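Long-range contacts in putative branched-chain amino acid ABC transporter (Rhodospirillum rubrum ATCC 11170, PDB 3HUT), which probably binds a branched-chain or related amino acid outside the membrane and hands it to an ABC transporter, as in other leucine-binding family proteins: residues Leu5-Glu10 / Arg72-Leu77; Tyr9-Thr14 / Ile48-Ser53; Gly21-Glu26 / Leu277-Gly282; Ser53-Asp58 / Ser82-Ala87; Thr62-Phe67 / Ser90-Glu95. One frame throughout, in Å; residues are numbered along the deposited sequence.

Contact 1: residues Leu5-Glu10 / Arg72-Leu77; sequences LLLGYE and RVVGVL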
# COMPACT_ATOMS: atom_id res chain seq x y z
N LEU A 5 -7.52 -25.04 11.86
CA LEU A 5 -7.93 -23.72 12.32
C LEU A 5 -8.52 -22.99 11.13
O LEU A 5 -8.06 -23.16 10.00
CB LEU A 5 -6.72 -22.93 12.86
CG LEU A 5 -6.12 -23.42 14.18
CD1 LEU A 5 -4.86 -22.63 14.49
CD2 LEU A 5 -7.15 -23.26 15.29
N LEU A 6 -9.54 -22.16 11.38
CA LEU A 6 -10.21 -21.44 10.31
C LEU A 6 -10.10 -19.92 10.34
O LEU A 6 -10.28 -19.28 11.37
CB LEU A 6 -11.70 -21.78 10.30
CG LEU A 6 -12.26 -22.74 9.26
CD1 LEU A 6 -11.64 -24.12 9.43
CD2 LEU A 6 -13.77 -22.81 9.40
N LEU A 7 -9.83 -19.36 9.16
CA LEU A 7 -9.76 -17.92 8.97
C LEU A 7 -10.76 -17.62 7.87
O LEU A 7 -10.91 -18.40 6.93
CB LEU A 7 -8.36 -17.48 8.50
CG LEU A 7 -7.20 -17.64 9.48
CD1 LEU A 7 -5.91 -17.26 8.77
CD2 LEU A 7 -7.41 -16.77 10.71
N GLY A 8 -11.46 -16.50 7.98
CA GLY A 8 -12.41 -16.14 6.95
C GLY A 8 -11.74 -15.14 6.04
O GLY A 8 -10.79 -14.48 6.45
N TYR A 9 -12.18 -15.05 4.79
CA TYR A 9 -11.61 -14.07 3.88
C TYR A 9 -12.72 -13.57 2.98
O TYR A 9 -13.23 -14.30 2.14
CB TYR A 9 -10.49 -14.71 3.04
CG TYR A 9 -9.53 -13.71 2.40
CD1 TYR A 9 -8.22 -14.09 2.08
CD2 TYR A 9 -9.91 -12.40 2.14
CE1 TYR A 9 -7.32 -13.19 1.52
CE2 TYR A 9 -9.02 -11.48 1.58
CZ TYR A 9 -7.72 -11.88 1.28
OH TYR A 9 -6.82 -10.98 0.76
N GLU A 10 -13.14 -12.32 3.20
CA GLU A 10 -14.17 -11.73 2.36
C GLU A 10 -13.45 -10.90 1.31
O GLU A 10 -12.57 -10.09 1.64
CB GLU A 10 -15.13 -10.87 3.18
CG GLU A 10 -14.48 -9.79 4.04
CD GLU A 10 -15.51 -8.88 4.70
OE1 GLU A 10 -16.06 -8.00 4.01
OE2 GLU A 10 -15.77 -9.06 5.91
N ARG A 72 -15.60 -21.49 14.66
CA ARG A 72 -14.30 -21.94 14.17
C ARG A 72 -13.48 -20.80 13.58
O ARG A 72 -12.25 -20.84 13.60
CB ARG A 72 -14.48 -23.04 13.13
CG ARG A 72 -15.27 -24.24 13.63
CD ARG A 72 -15.23 -25.37 12.62
NE ARG A 72 -15.62 -24.93 11.29
CZ ARG A 72 -16.84 -24.49 10.96
NH1 ARG A 72 -17.79 -24.43 11.89
NH2 ARG A 72 -17.10 -24.13 9.71
N VAL A 73 -14.16 -19.79 13.05
CA VAL A 73 -13.48 -18.65 12.45
C VAL A 73 -12.89 -17.76 13.54
O VAL A 73 -13.63 -17.10 14.27
CB VAL A 73 -14.46 -17.83 11.59
CG1 VAL A 73 -13.73 -16.67 10.94
CG2 VAL A 73 -15.10 -18.73 10.53
N VAL A 74 -11.57 -17.75 13.65
CA VAL A 74 -10.93 -16.95 14.69
C VAL A 74 -10.44 -15.59 14.22
O VAL A 74 -10.07 -14.74 15.03
CB VAL A 74 -9.74 -17.72 15.31
CG1 VAL A 74 -10.25 -18.98 16.00
CG2 VAL A 74 -8.73 -18.09 14.23
N GLY A 75 -10.44 -15.39 12.91
CA GLY A 75 -10.00 -14.13 12.36
C GLY A 75 -10.50 -14.00 10.94
O GLY A 75 -10.79 -15.00 10.29
N VAL A 76 -10.60 -12.77 10.45
CA VAL A 76 -11.07 -12.55 9.10
C VAL A 76 -10.11 -11.69 8.30
O VAL A 76 -9.71 -10.62 8.75
CB VAL A 76 -12.46 -11.85 9.09
CG1 VAL A 76 -12.84 -11.47 7.65
CG2 VAL A 76 -13.52 -12.77 9.68
N LEU A 77 -9.71 -12.17 7.11
CA LEU A 77 -8.85 -11.41 6.22
C LEU A 77 -9.93 -10.61 5.55
O LEU A 77 -10.92 -11.16 5.06
CB LEU A 77 -8.13 -12.33 5.26
CG LEU A 77 -7.00 -12.96 6.06
CD1 LEU A 77 -6.52 -14.20 5.37
CD2 LEU A 77 -5.89 -11.92 6.22
O HOH W 1 -10.53 -22.74 14.22
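Four backbone hydrogen bonds join L6, G8 and E10 to V74, G75 and L77, and their alternation between the two segments is the evidence for parallel pairing. V74 N donates to L6 O and G8 N to G75 O (2.8 Å); L77 N then reaches G8 O, and E10 N returns to L77 O (3.1 Å), the most bent of the four at 148°. One water also bridges the segments, accepting from L6 N and donating to R72 O (2.6 Å).

The aromatic interaction is a CH-pi contact: L77 CB stands 3.5 Å from the centroid of the Y9 ring, 13° off its normal. The Y9 ring is laid across L77 because its CG is anti to the backbone N (chi1 -160°). With an alanine here, L77 CB is likely to lose the ring face it packs against, leaving a gap over it.

Apolar contact continues at L7 CD2, 4.0 Å from V74 CG2. Separately, the L6 side chain lies alongside that of R72, L6 CD2 being 3.4 Å from R72 NE; the guanidinium forms a salt bridge with D70.

The two strands are neighbours in the five-stranded parallel sheet; helix 277-296 packs on L7 and L77, helix 57-69 on V76 and E10, and strand 46-52 pairs with the other edge of strand 5-11.

Contact 2: residues Tyr9-Thr14 / Ile48-Ser53; sequences YELPLT and ILYADS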
# COMPACT_ATOMS: atom_id res chain seq x y z
N TYR A 9 -12.18 -15.05 4.79
CA TYR A 9 -11.61 -14.07 3.88
C TYR A 9 -12.72 -13.57 2.98
O TYR A 9 -13.23 -14.30 2.14
CB TYR A 9 -10.49 -14.71 3.04
CG TYR A 9 -9.53 -13.71 2.40
CD1 TYR A 9 -8.22 -14.09 2.08
CD2 TYR A 9 -9.91 -12.40 2.14
CE1 TYR A 9 -7.32 -13.19 1.52
CE2 TYR A 9 -9.02 -11.48 1.58
CZ TYR A 9 -7.72 -11.88 1.28
OH TYR A 9 -6.82 -10.98 0.76
N GLU A 10 -13.14 -12.32 3.20
CA GLU A 10 -14.17 -11.73 2.36
C GLU A 10 -13.45 -10.90 1.31
O GLU A 10 -12.57 -10.09 1.64
CB GLU A 10 -15.13 -10.87 3.18
CG GLU A 10 -14.48 -9.79 4.04
CD GLU A 10 -15.51 -8.88 4.70
OE1 GLU A 10 -16.06 -8.00 4.01
OE2 GLU A 10 -15.77 -9.06 5.91
N LEU A 11 -13.81 -11.11 0.05
CA LEU A 11 -13.20 -10.41 -1.07
C LEU A 11 -14.12 -10.42 -2.29
O LEU A 11 -15.00 -11.28 -2.41
CB LEU A 11 -11.85 -11.05 -1.44
CG LEU A 11 -11.70 -12.58 -1.39
CD1 LEU A 11 -12.91 -13.26 -1.99
CD2 LEU A 11 -10.43 -12.98 -2.13
N PRO A 12 -13.94 -9.46 -3.20
CA PRO A 12 -14.77 -9.37 -4.40
C PRO A 12 -14.36 -10.32 -5.54
O PRO A 12 -13.30 -10.16 -6.13
CB PRO A 12 -14.65 -7.90 -4.79
CG PRO A 12 -13.24 -7.57 -4.39
CD PRO A 12 -13.10 -8.25 -3.05
N LEU A 13 -15.22 -11.30 -5.82
CA LEU A 13 -14.97 -12.25 -6.90
C LEU A 13 -15.96 -12.04 -8.04
O LEU A 13 -15.90 -12.71 -9.07
CB LEU A 13 -15.06 -13.69 -6.38
CG LEU A 13 -13.95 -14.05 -5.39
CD1 LEU A 13 -14.13 -15.47 -4.90
CD2 LEU A 13 -12.58 -13.87 -6.07
N THR A 14 -16.90 -11.12 -7.83
CA THR A 14 -17.87 -10.79 -8.85
C THR A 14 -18.04 -9.28 -8.78
O THR A 14 -17.82 -8.68 -7.73
CB THR A 14 -19.23 -11.53 -8.64
OG1 THR A 14 -19.76 -11.23 -7.35
CG2 THR A 14 -19.04 -13.03 -8.76
N ILE A 48 -8.53 -21.49 4.84
CA ILE A 48 -9.23 -20.24 4.65
C ILE A 48 -10.60 -20.45 4.00
O ILE A 48 -10.74 -21.17 3.01
CB ILE A 48 -8.41 -19.27 3.77
CG1 ILE A 48 -7.15 -18.81 4.53
CG2 ILE A 48 -9.26 -18.07 3.36
CD1 ILE A 48 -6.22 -17.94 3.71
N LEU A 49 -11.60 -19.82 4.60
CA LEU A 49 -12.96 -19.89 4.09
C LEU A 49 -13.21 -18.56 3.38
O LEU A 49 -13.29 -17.51 4.02
CB LEU A 49 -13.94 -20.07 5.25
CG LEU A 49 -15.41 -20.36 4.92
CD1 LEU A 49 -16.14 -20.81 6.19
CD2 LEU A 49 -16.06 -19.13 4.32
N TYR A 50 -13.31 -18.62 2.06
CA TYR A 50 -13.55 -17.43 1.25
C TYR A 50 -15.04 -17.13 1.10
O TYR A 50 -15.87 -18.04 1.13
CB TYR A 50 -12.96 -17.62 -0.14
CG TYR A 50 -11.46 -17.76 -0.16
CD1 TYR A 50 -10.64 -16.64 -0.16
CD2 TYR A 50 -10.86 -19.02 -0.17
CE1 TYR A 50 -9.25 -16.76 -0.18
CE2 TYR A 50 -9.47 -19.16 -0.18
CZ TYR A 50 -8.68 -18.02 -0.19
OH TYR A 50 -7.30 -18.14 -0.23
N ALA A 51 -15.36 -15.86 0.93
CA ALA A 51 -16.74 -15.43 0.74
C ALA A 51 -16.75 -14.27 -0.25
O ALA A 51 -16.02 -13.29 -0.07
CB ALA A 51 -17.36 -15.00 2.07
N ASP A 52 -17.56 -14.39 -1.30
CA ASP A 52 -17.66 -13.35 -2.32
C ASP A 52 -18.48 -12.16 -1.81
O ASP A 52 -19.70 -12.23 -1.72
CB ASP A 52 -18.31 -13.93 -3.59
CG ASP A 52 -18.38 -12.93 -4.73
OD1 ASP A 52 -17.88 -11.79 -4.58
OD2 ASP A 52 -18.94 -13.28 -5.78
N SER A 53 -17.80 -11.07 -1.48
CA SER A 53 -18.46 -9.88 -0.98
C SER A 53 -19.07 -9.03 -2.10
O SER A 53 -19.90 -8.16 -1.85
CB SER A 53 -17.48 -9.02 -0.20
OG SER A 53 -16.57 -8.39 -1.09
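The first beta-alpha-beta unit of the chain brings Y9-L11 beside I48-D52: strand 5-11 leads through helix 18-37 to strand 46-52, and the segment axes run parallel within 26°. Y9 N donates to L49 O, A51 N to Y9 O (2.9 Å), and L11 N to A51 O. S53 N adds a bond to L11 O (3.0 Å).

Beyond the paired strands the D52 carboxylate takes over. Its CG is anti to the backbone N (chi1 -177°), which carries both oxygens toward the loop that follows L11. OD1 accepts L13 N (3.0 Å) from above the carboxylate plane, whereas OD2 accepts T14 OG1 on its syn side, close to that plane, at 2.7 Å. R54 N also donates to D52 OD1, so this side chain ties together the two turns leaving the strands.

On the face bearing the tyrosines, Y9 and Y50 are slid apart: their planes differ by 23°, yet the centroids are 5.7 Å apart and the rings barely overlap. The nearest approach of the two side chains is Y9 CD1 to Y50 CE1, at 3.6 Å. I48 CG2 packs against Y9 CB (3.6 Å) and also lies over the centre of the Y50 ring.

Helix 18-37 lies on this face, with F24 against Y9 and L11; on the other, helix 57-69 packs through I63 and F67 against A51.

Contact 3: residues Gly21-Glu26 / Leu277-Gly282; sequences GRVFQE and LFAAHG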
# COMPACT_ATOMS: atom_id res chain seq x y z
N GLY A 21 -10.12 -9.45 -6.24
CA GLY A 21 -10.39 -10.60 -5.40
C GLY A 21 -9.62 -11.79 -5.93
O GLY A 21 -9.15 -12.63 -5.16
N ARG A 22 -9.49 -11.86 -7.25
CA ARG A 22 -8.77 -12.97 -7.85
C ARG A 22 -7.29 -12.98 -7.49
O ARG A 22 -6.75 -14.03 -7.16
CB ARG A 22 -8.96 -12.95 -9.38
CG ARG A 22 -10.35 -13.45 -9.81
CD ARG A 22 -10.43 -13.74 -11.31
NE ARG A 22 -10.35 -12.53 -12.13
CZ ARG A 22 -11.39 -11.75 -12.42
NH1 ARG A 22 -12.61 -12.05 -11.97
NH2 ARG A 22 -11.23 -10.68 -13.19
N VAL A 23 -6.63 -11.82 -7.52
CA VAL A 23 -5.21 -11.79 -7.18
C VAL A 23 -5.01 -11.98 -5.68
O VAL A 23 -3.95 -12.43 -5.24
CB VAL A 23 -4.52 -10.48 -7.67
CG1 VAL A 23 -4.69 -10.35 -9.18
CG2 VAL A 23 -5.07 -9.27 -6.95
N PHE A 24 -6.03 -11.65 -4.90
CA PHE A 24 -5.97 -11.84 -3.45
C PHE A 24 -5.93 -13.34 -3.19
O PHE A 24 -5.16 -13.82 -2.36
CB PHE A 24 -7.23 -11.27 -2.78
CG PHE A 24 -7.14 -9.80 -2.45
CD1 PHE A 24 -6.06 -9.02 -2.85
CD2 PHE A 24 -8.17 -9.19 -1.73
CE1 PHE A 24 -5.99 -7.66 -2.54
CE2 PHE A 24 -8.12 -7.83 -1.42
CZ PHE A 24 -7.03 -7.07 -1.82
N GLN A 25 -6.77 -14.07 -3.91
CA GLN A 25 -6.85 -15.51 -3.75
C GLN A 25 -5.60 -16.21 -4.28
O GLN A 25 -5.16 -17.20 -3.71
CB GLN A 25 -8.11 -16.04 -4.46
CG GLN A 25 -8.41 -17.50 -4.19
CD GLN A 25 -9.88 -17.84 -4.41
OE1 GLN A 25 -10.45 -17.49 -5.44
NE2 GLN A 25 -10.49 -18.52 -3.44
N GLU A 26 -5.02 -15.68 -5.35
CA GLU A 26 -3.81 -16.27 -5.91
C GLU A 26 -2.68 -16.12 -4.89
O GLU A 26 -1.94 -17.07 -4.61
CB GLU A 26 -3.42 -15.58 -7.21
CG GLU A 26 -4.42 -15.78 -8.35
CD GLU A 26 -3.93 -15.21 -9.66
OE1 GLU A 26 -3.39 -14.08 -9.66
OE2 GLU A 26 -4.09 -15.88 -10.71
N LEU A 277 0.68 -4.75 -7.05
CA LEU A 277 0.85 -4.27 -5.69
C LEU A 277 -0.27 -4.82 -4.80
O LEU A 277 -0.07 -5.08 -3.62
CB LEU A 277 0.86 -2.74 -5.66
CG LEU A 277 -0.43 -1.94 -5.80
CD1 LEU A 277 -1.09 -1.78 -4.43
CD2 LEU A 277 -0.10 -0.56 -6.36
N PHE A 278 -1.45 -5.02 -5.38
CA PHE A 278 -2.57 -5.55 -4.62
C PHE A 278 -2.30 -7.01 -4.27
O PHE A 278 -2.58 -7.46 -3.15
CB PHE A 278 -3.86 -5.40 -5.44
CG PHE A 278 -4.20 -3.97 -5.74
CD1 PHE A 278 -4.78 -3.17 -4.76
CD2 PHE A 278 -3.87 -3.40 -6.96
CE1 PHE A 278 -5.03 -1.82 -5.00
CE2 PHE A 278 -4.12 -2.05 -7.21
CZ PHE A 278 -4.70 -1.26 -6.23
N ALA A 279 -1.74 -7.75 -5.22
CA ALA A 279 -1.41 -9.15 -4.98
C ALA A 279 -0.36 -9.23 -3.87
O ALA A 279 -0.42 -10.09 -3.00
CB ALA A 279 -0.88 -9.78 -6.25
N ALA A 280 0.60 -8.30 -3.91
CA ALA A 280 1.66 -8.27 -2.92
C ALA A 280 1.13 -7.97 -1.51
O ALA A 280 1.54 -8.59 -0.54
CB ALA A 280 2.71 -7.24 -3.32
N HIS A 281 0.24 -7.00 -1.41
CA HIS A 281 -0.33 -6.66 -0.11
C HIS A 281 -1.23 -7.80 0.37
O HIS A 281 -1.34 -8.04 1.57
CB HIS A 281 -1.11 -5.35 -0.21
CG HIS A 281 -0.23 -4.14 -0.32
ND1 HIS A 281 0.37 -3.56 0.78
CD2 HIS A 281 0.20 -3.44 -1.39
CE1 HIS A 281 1.13 -2.56 0.38
NE2 HIS A 281 1.05 -2.47 -0.93
N GLY A 282 -1.85 -8.50 -0.56
CA GLY A 282 -2.70 -9.62 -0.20
C GLY A 282 -1.81 -10.74 0.33
O GLY A 282 -2.17 -11.46 1.26
O HOH W 2 -4.48 -12.43 -0.21
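F24 turns the edge of its ring to the backbone of helix 277-296: CE1 lies 3.5 Å from F278 O, near the ring plane, and 4.2 Å from F278 CB. F24 CD1 also lies 4.3 Å from G282 CA. Since G282 has no side chain, the ring can come up to the helix backbone there; a CB would fall tightly against CD1. With CG anti to its own carbonyl carbon (chi1 -87°), the F24 ring is carried across to F278 and G282.

V23 contributes the second meeting point. Its CB faces the methyl of A279 at 4.0 Å, and its CG2 approaches F278 CB at 4.3 Å. F278 touches here through CB and its carbonyl; its ring meets Y20 edge-to-face.

No direct hydrogen bond links the segments. A water does connect them, donating to F24 O (2.6 Å) and, weakly, to G282 O. The small residues A279 and G282 are consistent with the close axis approach of 8.1 Å at a crossing angle of -44°.

Strand 5-11 lies beneath helix 18-37, its Y9 and L11 touching F24, while helix 258-271 reaches both V23 and A279 through Y267.

Contact 4: residues Ser53-Asp58 / Ser82-Ala87; sequences SRDDAD and STVSMA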
# COMPACT_ATOMS: atom_id res chain seq x y z
N SER A 53 -17.80 -11.07 -1.48
CA SER A 53 -18.46 -9.88 -0.98
C SER A 53 -19.07 -9.03 -2.10
O SER A 53 -19.90 -8.16 -1.85
CB SER A 53 -17.48 -9.02 -0.20
OG SER A 53 -16.57 -8.39 -1.09
N ARG A 54 -18.63 -9.27 -3.34
CA ARG A 54 -19.10 -8.52 -4.50
C ARG A 54 -18.81 -7.03 -4.36
O ARG A 54 -19.35 -6.21 -5.10
CB ARG A 54 -20.60 -8.72 -4.70
CG ARG A 54 -21.04 -10.17 -4.83
CD ARG A 54 -22.30 -10.28 -5.67
NE ARG A 54 -23.38 -9.42 -5.17
CZ ARG A 54 -24.07 -9.66 -4.07
NH1 ARG A 54 -23.80 -10.74 -3.34
NH2 ARG A 54 -25.03 -8.84 -3.69
N ASP A 55 -17.93 -6.69 -3.41
CA ASP A 55 -17.60 -5.29 -3.14
C ASP A 55 -18.90 -4.55 -2.86
O ASP A 55 -19.09 -3.40 -3.27
CB ASP A 55 -16.87 -4.65 -4.33
CG ASP A 55 -16.24 -3.31 -3.95
OD1 ASP A 55 -15.68 -3.22 -2.84
OD2 ASP A 55 -16.27 -2.36 -4.77
N ASP A 56 -19.79 -5.23 -2.15
CA ASP A 56 -21.10 -4.68 -1.79
C ASP A 56 -21.22 -4.61 -0.27
O ASP A 56 -21.08 -5.62 0.42
CB ASP A 56 -22.20 -5.56 -2.38
CG ASP A 56 -23.59 -5.06 -2.07
OD1 ASP A 56 -24.07 -5.28 -0.93
OD2 ASP A 56 -24.20 -4.43 -2.96
N ALA A 57 -21.48 -3.41 0.25
CA ALA A 57 -21.60 -3.21 1.69
C ALA A 57 -22.60 -4.15 2.36
O ALA A 57 -22.28 -4.78 3.37
CB ALA A 57 -21.96 -1.76 1.98
N ASP A 58 -23.81 -4.25 1.81
CA ASP A 58 -24.81 -5.12 2.41
C ASP A 58 -24.40 -6.58 2.38
O ASP A 58 -24.68 -7.33 3.32
CB ASP A 58 -26.17 -4.95 1.71
CG ASP A 58 -26.77 -3.58 1.94
OD1 ASP A 58 -26.75 -3.11 3.10
OD2 ASP A 58 -27.26 -2.96 0.97
N SER A 82 -12.14 0.27 1.05
CA SER A 82 -12.24 0.81 2.39
C SER A 82 -13.70 0.82 2.82
O SER A 82 -14.04 0.42 3.93
CB SER A 82 -11.67 2.24 2.43
OG SER A 82 -10.25 2.21 2.40
N THR A 83 -14.58 1.26 1.92
CA THR A 83 -16.01 1.32 2.21
C THR A 83 -16.59 -0.02 2.66
O THR A 83 -17.30 -0.09 3.66
CB THR A 83 -16.82 1.80 0.99
OG1 THR A 83 -16.43 3.13 0.65
CG2 THR A 83 -18.31 1.79 1.31
N VAL A 84 -16.29 -1.08 1.92
CA VAL A 84 -16.80 -2.39 2.26
C VAL A 84 -16.10 -2.94 3.50
O VAL A 84 -16.73 -3.58 4.34
CB VAL A 84 -16.64 -3.36 1.07
CG1 VAL A 84 -17.11 -4.75 1.46
CG2 VAL A 84 -17.46 -2.85 -0.11
N SER A 85 -14.80 -2.68 3.62
CA SER A 85 -14.06 -3.16 4.78
C SER A 85 -14.63 -2.53 6.05
O SER A 85 -14.72 -3.18 7.08
CB SER A 85 -12.58 -2.81 4.65
OG SER A 85 -12.00 -3.52 3.56
N MSE A 86 -15.02 -1.27 5.95
CA MSE A 86 -15.58 -0.57 7.11
C MSE A 86 -16.99 -1.07 7.45
O MSE A 86 -17.32 -1.22 8.61
CB MSE A 86 -15.58 0.93 6.84
CG MSE A 86 -14.18 1.50 6.74
SE MSE A 86 -14.12 3.37 6.27
CE MSE A 86 -14.75 4.12 7.94
N ALA A 87 -17.80 -1.32 6.42
CA ALA A 87 -19.15 -1.82 6.63
C ALA A 87 -19.08 -3.11 7.45
O ALA A 87 -19.80 -3.28 8.44
CB ALA A 87 -19.82 -2.09 5.29
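S53 OG is gripped from two directions: D55 N donates to it at 3.2 Å with an angle of 158°, making an ST turn, and it is hydrogen-bonded to D79 OD1. D56 N donates to S53 O (2.9 Å), so the hydroxyl and the carbonyl oxygen of S53 both hold the bend leading into helix 57-69. Across the contact, V84 is the main apolar partner of this bend. Its CG2, anti to the carbonyl carbon, comes within 3.3 Å of D55 OD1 and 3.9 Å of D56 N, while its CG1 only grazes S53 OG. The polar partner of D55 OD1 is S81 OG, which also accepts a bond from V84 N; S81 thus connects the carboxylate to the beginning of helix 82-95.

In this Rossmann-like lobe the contact joins the starts of two helices that follow successive strands, 46-52 and 73-78. D56 occupies the N-cap position of helix 57-69, where its OD1 is hydrogen-bonded to Q59 N.

One turn beyond V84 in helix 82-95 the polar groups give way to methyls: A87 CB meets the CB of A57, the first residue of helix 57-69, at 4.0 Å, without a hydrogen bond between the segments. The neighbouring A60 also packs on V84, and R61 on A87.

Contact 5: residues Thr62-Phe67 / Ser90-Glu95; sequences TIARAF and SIYGKE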
# COMPACT_ATOMS: atom_id res chain seq x y z
N THR A 62 -23.71 -9.32 5.72
CA THR A 62 -24.23 -10.65 6.01
C THR A 62 -23.06 -11.62 6.09
O THR A 62 -23.09 -12.58 6.86
CB THR A 62 -25.31 -11.11 4.98
OG1 THR A 62 -24.90 -12.32 4.34
CG2 THR A 62 -25.56 -10.03 3.96
N ILE A 63 -21.99 -11.36 5.33
CA ILE A 63 -20.82 -12.22 5.38
C ILE A 63 -20.20 -12.14 6.78
O ILE A 63 -19.83 -13.15 7.38
CB ILE A 63 -19.74 -11.79 4.36
CG1 ILE A 63 -20.24 -12.02 2.94
CG2 ILE A 63 -18.45 -12.57 4.62
CD1 ILE A 63 -20.56 -13.47 2.62
N ALA A 64 -20.10 -10.91 7.30
CA ALA A 64 -19.53 -10.67 8.62
C ALA A 64 -20.32 -11.38 9.71
O ALA A 64 -19.74 -11.96 10.62
CB ALA A 64 -19.47 -9.17 8.89
N ARG A 65 -21.64 -11.31 9.63
CA ARG A 65 -22.51 -11.96 10.61
C ARG A 65 -22.22 -13.46 10.56
O ARG A 65 -22.11 -14.12 11.60
CB ARG A 65 -23.98 -11.75 10.25
CG ARG A 65 -24.45 -12.75 9.20
CD ARG A 65 -25.83 -12.52 8.62
NE ARG A 65 -26.00 -13.33 7.42
CZ ARG A 65 -25.88 -14.65 7.37
NH1 ARG A 65 -25.58 -15.33 8.48
NH2 ARG A 65 -26.05 -15.30 6.23
N ALA A 66 -22.10 -14.00 9.35
CA ALA A 66 -21.85 -15.42 9.13
C ALA A 66 -20.54 -15.89 9.76
O ALA A 66 -20.50 -16.92 10.43
CB ALA A 66 -21.86 -15.73 7.63
N PHE A 67 -19.46 -15.14 9.54
CA PHE A 67 -18.17 -15.50 10.12
C PHE A 67 -18.21 -15.42 11.64
O PHE A 67 -17.64 -16.26 12.33
CB PHE A 67 -17.06 -14.56 9.62
CG PHE A 67 -16.63 -14.82 8.19
CD1 PHE A 67 -16.70 -16.09 7.64
CD2 PHE A 67 -16.10 -13.78 7.43
CE1 PHE A 67 -16.24 -16.33 6.34
CE2 PHE A 67 -15.63 -14.01 6.13
CZ PHE A 67 -15.71 -15.28 5.59
N SER A 90 -17.51 -2.63 11.19
CA SER A 90 -18.38 -2.20 12.28
C SER A 90 -18.92 -3.39 13.06
O SER A 90 -19.01 -3.36 14.29
CB SER A 90 -19.53 -1.36 11.74
OG SER A 90 -19.04 -0.21 11.06
N ILE A 91 -19.27 -4.45 12.33
CA ILE A 91 -19.78 -5.67 12.93
C ILE A 91 -18.67 -6.41 13.68
O ILE A 91 -18.84 -6.79 14.83
CB ILE A 91 -20.36 -6.60 11.84
CG1 ILE A 91 -21.64 -5.97 11.27
CG2 ILE A 91 -20.62 -7.99 12.41
CD1 ILE A 91 -22.24 -6.72 10.10
N TYR A 92 -17.54 -6.61 13.01
CA TYR A 92 -16.42 -7.29 13.64
C TYR A 92 -15.96 -6.60 14.93
O TYR A 92 -15.67 -7.27 15.92
CB TYR A 92 -15.24 -7.38 12.67
CG TYR A 92 -15.52 -8.22 11.44
CD1 TYR A 92 -16.16 -9.46 11.53
CD2 TYR A 92 -15.09 -7.79 10.18
CE1 TYR A 92 -16.36 -10.26 10.40
CE2 TYR A 92 -15.29 -8.58 9.05
CZ TYR A 92 -15.92 -9.81 9.16
OH TYR A 92 -16.09 -10.58 8.03
N GLY A 93 -15.90 -5.28 14.91
CA GLY A 93 -15.48 -4.54 16.09
C GLY A 93 -16.43 -4.77 17.25
O GLY A 93 -16.00 -5.02 18.38
N LYS A 94 -17.72 -4.69 16.97
CA LYS A 94 -18.73 -4.91 17.99
C LYS A 94 -18.75 -6.36 18.48
O LYS A 94 -18.96 -6.61 19.67
CB LYS A 94 -20.12 -4.54 17.44
CG LYS A 94 -21.26 -4.80 18.41
CD LYS A 94 -22.60 -4.45 17.78
CE LYS A 94 -23.75 -4.75 18.72
NZ LYS A 94 -25.07 -4.50 18.07
N GLU A 95 -18.51 -7.30 17.58
CA GLU A 95 -18.53 -8.72 17.95
C GLU A 95 -17.22 -9.29 18.48
O GLU A 95 -17.20 -10.39 19.04
CB GLU A 95 -18.99 -9.56 16.75
CG GLU A 95 -20.42 -9.28 16.28
CD GLU A 95 -21.44 -9.48 17.38
OE1 GLU A 95 -21.26 -10.41 18.20
OE2 GLU A 95 -22.43 -8.72 17.43
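A64 is the small residue on which I91 and Y92 converge, its CB lying 3.9 Å from I91 CG2 and 3.6 Å from Y92 CZ. They belong to two helices, 57-69 and 82-95, packed side by side on one face of the parallel sheet in the Rossmann-like lobe. The segment axes cross at -26° and approach to 9.5 Å; the segments meet through side chains, with no hydrogen bond between them.

I91 points toward the facing helix, and both its CG2 and its CD1 lie against the A64 methyl. The Y92 ring extends further, passing A64 obliquely until its hydroxyl reaches the edge of F67. That oxygen lies in the plane of the F67 ring, and the two side chains slant across one another.

In the next shell, strands position these rings. V76 of strand 73-78 touches both F67 and Y92, while L49 and A51 of strand 46-52 pack against F67. V68 adds a further apolar neighbour to Y92 from helix 57-69 itself. Y92 OH is hydrogen-bonded to E10 OE2 in strand 5-11, which fixes the outer end of the ring. A phenylalanine in its place would probably keep much of the packing on A64 but leave the buried E10 carboxylate without its hydroxyl partner. The same hydroxyl oxygen, Y92 OH, stands 3.3 Å from F67 CD2.

How the contacts relate
All five contacts lie in the lobe built on the five-stranded parallel sheet. Contacts 1 and 2 join its strands 73-78, 5-11 and 46-52, share Y9 and E10, and have centres about 11 Å apart. Contacts 4 and 5 adjoin along helices 57-69 and 82-95, their centres about 12 Å apart, on one face of the sheet; contact 3 lies on the other, about 23 Å from contact 5 between centres. Contacts 4 and 5 are nested inside the loop closed by contact 3, while contact 1 starts from the same stretch as contact 2 and alternates with contacts 3, 4 and 5. Helix 277-296, late in the chain, returns to pack on this lobe, in keeping with the chain crossing between lobes in periplasmic binding proteins.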